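Local coordinates for alpha-catenin-like protein hmp-1 (Caenorhabditis elegans, PDB 5H5M) that links the cadherin-catenin complex of adherens junctions to actin filaments and is required for cell migration and cell shape changes during embryonic body enclosure and elongation, at residues 66-71 / 101-106; 43-48 / 109-114; 47-52 / 60-65. All coordinates share one frame; numbering follows the deposited sequence.

Contact 1: 66-71 / 101-106; sequences CNNLRQ and HKRTKD
Leu69 and Thr104 meet on the buried side of this helix pair, while Asn68 and Arg103 meet on its solvent side. Leu69 carries CG anti to its backbone N (chi1 -179°), which swings CD1 across to Thr104, 3.6 Å from OG1. That hydroxyl is hydrogen-bonded to the carbonyl O of Val100 in its own helix, so threonine suits this apolar place: its polar atom is satisfied, and the side chain is short. Phe14 and Ile11 of helix 6-17 also press on the two residues. The backbones come close here, 5.5 Å between Leu69 CA and Arg103 CA, and Arg103 CB rests 4.1 Å from Leu69 CA.

Outward the contact turns polar and partly exposed, and no bond joins its polar ends. The Arg103 chain bends at chi2 and lays CD against Asn68 CB at 3.7 Å. The amide and guanidinium planes stand 63° apart, and Asn68 ND2 lies 3.4 Å from Arg103 NH1; both are donors. Arg103 NH2 instead makes a salt bridge to Glu99, and ND2 a weak hydrogen bond to Glu65. An alanine in place of Arg103 would keep the CB contact but would probably bare the flank of Asn68 and leave Glu99 without this salt bridge. The two segments run antiparallel at 159°, their axes 9.0 Å apart at closest approach; an apolar inner seam with a polar outer side is typical of the four-helix bundles of the vinculin/alpha-catenin family, here in the protein's M domain.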
# COMPACT_ATOMS: atom_id res chain seq x y z
N CYS A 66 12.47 15.44 -7.18
CA CYS A 66 13.14 15.23 -8.45
C CYS A 66 13.84 16.50 -8.90
O CYS A 66 14.97 16.46 -9.39
CB CYS A 66 12.15 14.77 -9.53
SG CYS A 66 11.64 13.06 -9.37
N ASN A 67 13.17 17.64 -8.72
CA ASN A 67 13.76 18.93 -9.06
C ASN A 67 14.93 19.26 -8.14
O ASN A 67 15.92 19.84 -8.58
CB ASN A 67 12.70 20.03 -8.98
CG ASN A 67 11.60 19.85 -10.02
OD1 ASN A 67 11.82 19.25 -11.07
ND2 ASN A 67 10.42 20.38 -9.73
N ASN A 68 14.81 18.89 -6.87
CA ASN A 68 15.89 19.10 -5.91
C ASN A 68 17.10 18.23 -6.24
O ASN A 68 18.24 18.68 -6.12
CB ASN A 68 15.41 18.81 -4.49
CG ASN A 68 14.29 19.75 -4.04
OD1 ASN A 68 14.13 20.84 -4.57
ND2 ASN A 68 13.53 19.31 -3.04
N LEU A 69 16.84 17.00 -6.67
CA LEU A 69 17.91 16.08 -7.06
C LEU A 69 18.67 16.60 -8.28
O LEU A 69 19.90 16.51 -8.33
CB LEU A 69 17.34 14.69 -7.34
CG LEU A 69 18.34 13.61 -7.75
CD1 LEU A 69 19.50 13.54 -6.76
CD2 LEU A 69 17.64 12.27 -7.86
N ARG A 70 17.95 17.13 -9.26
CA ARG A 70 18.58 17.73 -10.43
C ARG A 70 19.50 18.88 -10.03
O ARG A 70 20.65 18.94 -10.46
CB ARG A 70 17.53 18.25 -11.42
CG ARG A 70 16.91 17.18 -12.30
CD ARG A 70 15.81 17.76 -13.18
NE ARG A 70 15.30 16.78 -14.13
CZ ARG A 70 14.12 16.88 -14.73
NH1 ARG A 70 13.32 17.91 -14.47
NH2 ARG A 70 13.72 15.94 -15.58
N GLN A 71 18.97 19.78 -9.21
CA GLN A 71 19.71 20.94 -8.74
C GLN A 71 20.94 20.53 -7.95
O GLN A 71 22.03 21.07 -8.16
CB GLN A 71 18.81 21.83 -7.89
CG GLN A 71 19.49 23.07 -7.33
CD GLN A 71 18.63 23.78 -6.30
OE1 GLN A 71 17.47 23.44 -6.10
NE2 GLN A 71 19.21 24.79 -5.65
N HIS A 101 23.05 12.87 -1.84
CA HIS A 101 22.64 11.68 -1.09
C HIS A 101 21.40 11.94 -0.26
O HIS A 101 20.54 11.06 -0.12
CB HIS A 101 23.78 11.19 -0.19
CG HIS A 101 24.80 10.36 -0.90
ND1 HIS A 101 26.05 10.09 -0.36
CD2 HIS A 101 24.77 9.72 -2.10
CE1 HIS A 101 26.73 9.34 -1.20
NE2 HIS A 101 25.98 9.10 -2.26
N LYS A 102 21.30 13.14 0.30
CA LYS A 102 20.14 13.50 1.11
C LYS A 102 18.87 13.62 0.26
O LYS A 102 17.79 13.21 0.68
CB LYS A 102 20.39 14.80 1.87
CG LYS A 102 19.49 14.99 3.08
CD LYS A 102 18.76 16.32 3.03
CE LYS A 102 19.74 17.48 2.99
NZ LYS A 102 19.03 18.79 2.94
N ARG A 103 19.01 14.19 -0.94
CA ARG A 103 17.88 14.31 -1.85
C ARG A 103 17.47 12.94 -2.38
O ARG A 103 16.28 12.64 -2.48
CB ARG A 103 18.21 15.25 -3.01
CG ARG A 103 18.64 16.64 -2.58
CD ARG A 103 17.54 17.36 -1.83
NE ARG A 103 18.02 18.60 -1.23
CZ ARG A 103 17.24 19.51 -0.65
NH1 ARG A 103 15.92 19.32 -0.59
NH2 ARG A 103 17.77 20.61 -0.14
N THR A 104 18.46 12.12 -2.71
CA THR A 104 18.21 10.77 -3.18
C THR A 104 17.50 9.93 -2.11
O THR A 104 16.56 9.19 -2.41
CB THR A 104 19.52 10.06 -3.58
OG1 THR A 104 20.22 10.85 -4.55
CG2 THR A 104 19.22 8.70 -4.18
N LYS A 105 17.95 10.07 -0.86
CA LYS A 105 17.34 9.35 0.26
C LYS A 105 15.87 9.72 0.43
O LYS A 105 15.03 8.86 0.69
CB LYS A 105 18.10 9.62 1.56
CG LYS A 105 17.43 9.01 2.78
CD LYS A 105 18.15 9.33 4.08
CE LYS A 105 17.36 8.79 5.26
NZ LYS A 105 18.03 9.01 6.56
N ASP A 106 15.57 11.01 0.31
CA ASP A 106 14.19 11.47 0.45
C ASP A 106 13.33 11.01 -0.73
O ASP A 106 12.18 10.62 -0.55
CB ASP A 106 14.14 12.99 0.57
CG ASP A 106 14.65 13.48 1.92
OD1 ASP A 106 15.22 14.59 1.98
OD2 ASP A 106 14.47 12.75 2.92

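Contact 2: 43-48 / 109-114; sequences SGSASI and RHLRRA
Leu111 reaches across to helix 27-49 with both methyls. Its CG lies anti to the carbonyl carbon (chi1 -64°), and the forked end spreads over Ser45: CD1 comes 3.5 Å from Ser45 OG, while CD2 rests 3.8 Å from Ser45 CB. A hydroxyl against methyls would be costly were it not engaged, but Ser45 OG is hydrogen-bonded to the carbonyl O of Ile41, one turn back in its own helix. Serine therefore acts here as a small residue that admits the leucine fork.

Ile48 stands at about a right angle to Leu111, and its two branches serve different partners. The longer arm extends until CD1 lies 4.1 Å from Leu111 CD2. The shorter branch, CG2, meets Ala114 one turn further along helix 92-122, at 3.8 Å from its CB. A branched isoleucine can fill both places at once, and the lone methyl of Ala114 suits a point where CB already faces the other helix. No hydrogen bond crosses the interface; the contact is wholly one of side-chain packing.

The two segments run in roughly the same direction, inclined at 35° with axes 10.7 Å apart, a spacing bridged by the large side chains. Leu7 of helix 6-17 packs on both Ile48 and Leu111, Cys66 of helix 56-80 touches Ser45, and Gln168 and Leu169 from a loop add further cover.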
# COMPACT_ATOMS: atom_id res chain seq x y z
N SER A 43 12.66 10.20 -14.65
CA SER A 43 11.65 9.66 -15.55
C SER A 43 10.85 8.54 -14.90
O SER A 43 9.62 8.52 -14.96
CB SER A 43 12.28 9.16 -16.85
OG SER A 43 12.65 10.25 -17.68
N GLY A 44 11.56 7.60 -14.27
CA GLY A 44 10.92 6.50 -13.58
C GLY A 44 10.08 6.97 -12.41
O GLY A 44 9.00 6.43 -12.16
N SER A 45 10.58 7.97 -11.70
CA SER A 45 9.85 8.55 -10.58
C SER A 45 8.57 9.23 -11.04
O SER A 45 7.57 9.22 -10.33
CB SER A 45 10.73 9.56 -9.83
OG SER A 45 11.84 8.91 -9.23
N ALA A 46 8.61 9.80 -12.24
CA ALA A 46 7.45 10.50 -12.79
C ALA A 46 6.32 9.53 -13.12
O ALA A 46 5.15 9.84 -12.92
CB ALA A 46 7.85 11.29 -14.03
N SER A 47 6.67 8.35 -13.63
CA SER A 47 5.68 7.33 -13.97
C SER A 47 4.90 6.91 -12.73
O SER A 47 3.69 6.69 -12.78
CB SER A 47 6.35 6.12 -14.61
OG SER A 47 6.90 6.44 -15.88
N ILE A 48 5.61 6.82 -11.62
CA ILE A 48 5.00 6.49 -10.34
C ILE A 48 4.17 7.67 -9.84
O ILE A 48 3.02 7.49 -9.43
CB ILE A 48 6.08 6.10 -9.31
CG1 ILE A 48 6.66 4.73 -9.67
CG2 ILE A 48 5.53 6.12 -7.90
CD1 ILE A 48 7.80 4.29 -8.78
N ARG A 109 12.36 7.36 -0.34
CA ARG A 109 11.36 7.17 0.70
C ARG A 109 9.98 7.48 0.16
O ARG A 109 9.03 6.73 0.39
CB ARG A 109 11.65 8.04 1.93
CG ARG A 109 10.68 7.76 3.08
CD ARG A 109 10.91 8.68 4.28
NE ARG A 109 10.61 10.07 3.97
CZ ARG A 109 11.54 10.99 3.71
NH1 ARG A 109 11.18 12.24 3.44
NH2 ARG A 109 12.83 10.66 3.73
N HIS A 110 9.87 8.59 -0.57
CA HIS A 110 8.61 8.98 -1.21
C HIS A 110 8.11 7.93 -2.20
O HIS A 110 6.92 7.63 -2.25
CB HIS A 110 8.79 10.32 -1.93
CG HIS A 110 8.93 11.49 -1.00
ND1 HIS A 110 9.75 12.56 -1.27
CD2 HIS A 110 8.35 11.75 0.20
CE1 HIS A 110 9.67 13.43 -0.28
NE2 HIS A 110 8.83 12.96 0.62
N LEU A 111 9.03 7.37 -2.99
CA LEU A 111 8.67 6.37 -3.99
C LEU A 111 8.21 5.08 -3.33
O LEU A 111 7.20 4.50 -3.74
CB LEU A 111 9.86 6.09 -4.91
CG LEU A 111 10.35 7.25 -5.79
CD1 LEU A 111 11.73 6.95 -6.34
CD2 LEU A 111 9.36 7.54 -6.91
N ARG A 112 8.95 4.63 -2.32
CA ARG A 112 8.61 3.41 -1.60
C ARG A 112 7.21 3.51 -1.01
O ARG A 112 6.42 2.58 -1.10
CB ARG A 112 9.63 3.11 -0.49
CG ARG A 112 11.04 2.77 -0.97
CD ARG A 112 11.09 1.51 -1.83
NE ARG A 112 11.48 0.33 -1.05
CZ ARG A 112 10.62 -0.55 -0.55
NH1 ARG A 112 9.32 -0.40 -0.74
NH2 ARG A 112 11.07 -1.59 0.15
N ARG A 113 6.91 4.67 -0.42
CA ARG A 113 5.64 4.86 0.26
C ARG A 113 4.50 5.10 -0.74
O ARG A 113 3.33 4.93 -0.40
CB ARG A 113 5.74 6.02 1.26
CG ARG A 113 6.60 5.67 2.46
CD ARG A 113 6.58 6.75 3.53
NE ARG A 113 7.37 6.36 4.69
CZ ARG A 113 7.41 7.03 5.84
NH1 ARG A 113 6.68 8.13 5.99
NH2 ARG A 113 8.16 6.59 6.84
N ALA A 114 4.86 5.49 -1.96
CA ALA A 114 3.87 5.59 -3.03
C ALA A 114 3.40 4.19 -3.40
O ALA A 114 2.22 3.97 -3.67
CB ALA A 114 4.46 6.31 -4.24

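Contact 3: 47-52 / 60-65; sequences SIADAE and QKIVAE
Ala49 and Ile62 bury the most surface here, and they meet directly. The CB of Ala49 points toward helix 56-80 and sits 3.8 Å from Ile62 CG2, with Ile62 CB itself only slightly farther, at 4.1 Å. The methyl thus lies against the branch point of the isoleucine. Alanine suits this spot because the backbones are near, 6.3 Å between Ala49 CA and Ile62 CA, and a single methyl spans what remains.

Ile62 divides its branches between two neighbours. With CG1 beside the backbone N (chi1 -65°), CG2 falls anti to that N and serves Ala49, while the extended arm carries CD1 to within 4.2 Å of Ile48 CG2, the two isoleucine side chains crossing at about a right angle. The beta-branched shape gives Ile62 a methyl for each residue of the pair.

Beyond Ala49 the chain leaves the helical path at Asp50, whose OD1 forms a salt bridge with Lys59 of the following helix. The carbonyl O of Ile48 is hydrogen-bonded to the hydroxyl of Thr54 in the connection. The contact therefore lies near the turn of a helical hairpin, joining the end of helix 27-49 to the first half of helix 56-80, with His110 of helix 92-122 against Lys61 and Glu65.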
# COMPACT_ATOMS: atom_id res chain seq x y z
N SER A 47 6.67 8.35 -13.63
CA SER A 47 5.68 7.33 -13.97
C SER A 47 4.90 6.91 -12.73
O SER A 47 3.69 6.69 -12.78
CB SER A 47 6.35 6.12 -14.61
OG SER A 47 6.90 6.44 -15.88
N ILE A 48 5.61 6.82 -11.62
CA ILE A 48 5.00 6.49 -10.34
C ILE A 48 4.17 7.67 -9.84
O ILE A 48 3.02 7.49 -9.43
CB ILE A 48 6.08 6.10 -9.31
CG1 ILE A 48 6.66 4.73 -9.67
CG2 ILE A 48 5.53 6.12 -7.90
CD1 ILE A 48 7.80 4.29 -8.78
N ALA A 49 4.74 8.86 -9.90
CA ALA A 49 4.05 10.08 -9.48
C ALA A 49 2.78 10.32 -10.29
O ALA A 49 1.74 10.66 -9.74
CB ALA A 49 4.98 11.28 -9.58
N ASP A 50 2.88 10.14 -11.61
CA ASP A 50 1.77 10.46 -12.51
C ASP A 50 0.89 9.27 -12.83
O ASP A 50 0.31 9.19 -13.92
CB ASP A 50 2.30 11.06 -13.82
CG ASP A 50 2.96 12.40 -13.61
OD1 ASP A 50 2.54 13.13 -12.69
OD2 ASP A 50 3.90 12.72 -14.37
N ALA A 51 0.79 8.32 -11.91
CA ALA A 51 -0.25 7.31 -11.98
C ALA A 51 -1.52 7.93 -11.41
O ALA A 51 -1.46 8.63 -10.40
CB ALA A 51 0.14 6.06 -11.22
N GLU A 52 -2.66 7.70 -12.04
CA GLU A 52 -3.90 8.30 -11.56
C GLU A 52 -4.50 7.51 -10.39
O GLU A 52 -5.62 7.78 -9.96
CB GLU A 52 -4.93 8.44 -12.68
CG GLU A 52 -5.25 9.89 -13.03
CD GLU A 52 -5.64 10.71 -11.81
OE1 GLU A 52 -6.83 10.70 -11.44
OE2 GLU A 52 -4.76 11.37 -11.22
N GLN A 60 3.19 15.20 -5.36
CA GLN A 60 3.90 16.48 -5.38
C GLN A 60 5.25 16.40 -4.67
O GLN A 60 6.18 17.11 -5.03
CB GLN A 60 3.04 17.58 -4.77
CG GLN A 60 1.81 17.98 -5.61
CD GLN A 60 2.11 18.27 -7.08
OE1 GLN A 60 3.25 18.57 -7.46
NE2 GLN A 60 1.08 18.17 -7.92
N LYS A 61 5.35 15.55 -3.65
CA LYS A 61 6.62 15.38 -2.96
C LYS A 61 7.65 14.74 -3.88
O LYS A 61 8.82 15.14 -3.89
CB LYS A 61 6.45 14.52 -1.70
CG LYS A 61 5.75 15.24 -0.56
CD LYS A 61 5.67 14.37 0.69
CE LYS A 61 4.40 13.54 0.68
NZ LYS A 61 4.02 13.06 2.04
N ILE A 62 7.20 13.77 -4.66
CA ILE A 62 8.06 13.10 -5.63
C ILE A 62 8.54 14.07 -6.70
O ILE A 62 9.73 14.10 -7.04
CB ILE A 62 7.33 11.92 -6.30
CG1 ILE A 62 7.02 10.84 -5.26
CG2 ILE A 62 8.15 11.34 -7.44
CD1 ILE A 62 6.25 9.66 -5.80
N VAL A 63 7.62 14.89 -7.21
CA VAL A 63 7.94 15.91 -8.20
C VAL A 63 8.96 16.92 -7.66
O VAL A 63 9.96 17.22 -8.32
CB VAL A 63 6.67 16.66 -8.66
CG1 VAL A 63 7.03 17.88 -9.50
CG2 VAL A 63 5.76 15.73 -9.43
N ALA A 64 8.72 17.41 -6.45
CA ALA A 64 9.61 18.39 -5.83
C ALA A 64 11.01 17.84 -5.60
O ALA A 64 12.00 18.52 -5.86
CB ALA A 64 9.01 18.87 -4.52
N GLU A 65 11.10 16.61 -5.10
CA GLU A 65 12.39 16.00 -4.81
C GLU A 65 13.17 15.66 -6.07
O GLU A 65 14.40 15.59 -6.04
CB GLU A 65 12.21 14.74 -3.95
CG GLU A 65 12.01 15.02 -2.47
CD GLU A 65 13.16 15.80 -1.87
OE1 GLU A 65 14.32 15.58 -2.28
OE2 GLU A 65 12.91 16.64 -0.98

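The three contacts tie together helices 27-49, 56-80 and 92-122, each joining a different pair. Contacts 2 and 3 are buried, share Ile48 and have centres about 6 Å apart; the centre of contact 1 lies about 12 and 13 Å from theirs, and this contact is only partly buried. Their chemistry follows this placing: contact 3 rests on aliphatic groups alone, contacts 1 and 2 each take in one hydroxyl bonded within its own helix, and contact 1 also grades into amide and guanidinium groups. Cys66 SG packs 3.6 Å from Ser45 CB, joining contacts 1 and 2, while His110 also touches Ile62, bridging contacts 2 and 3.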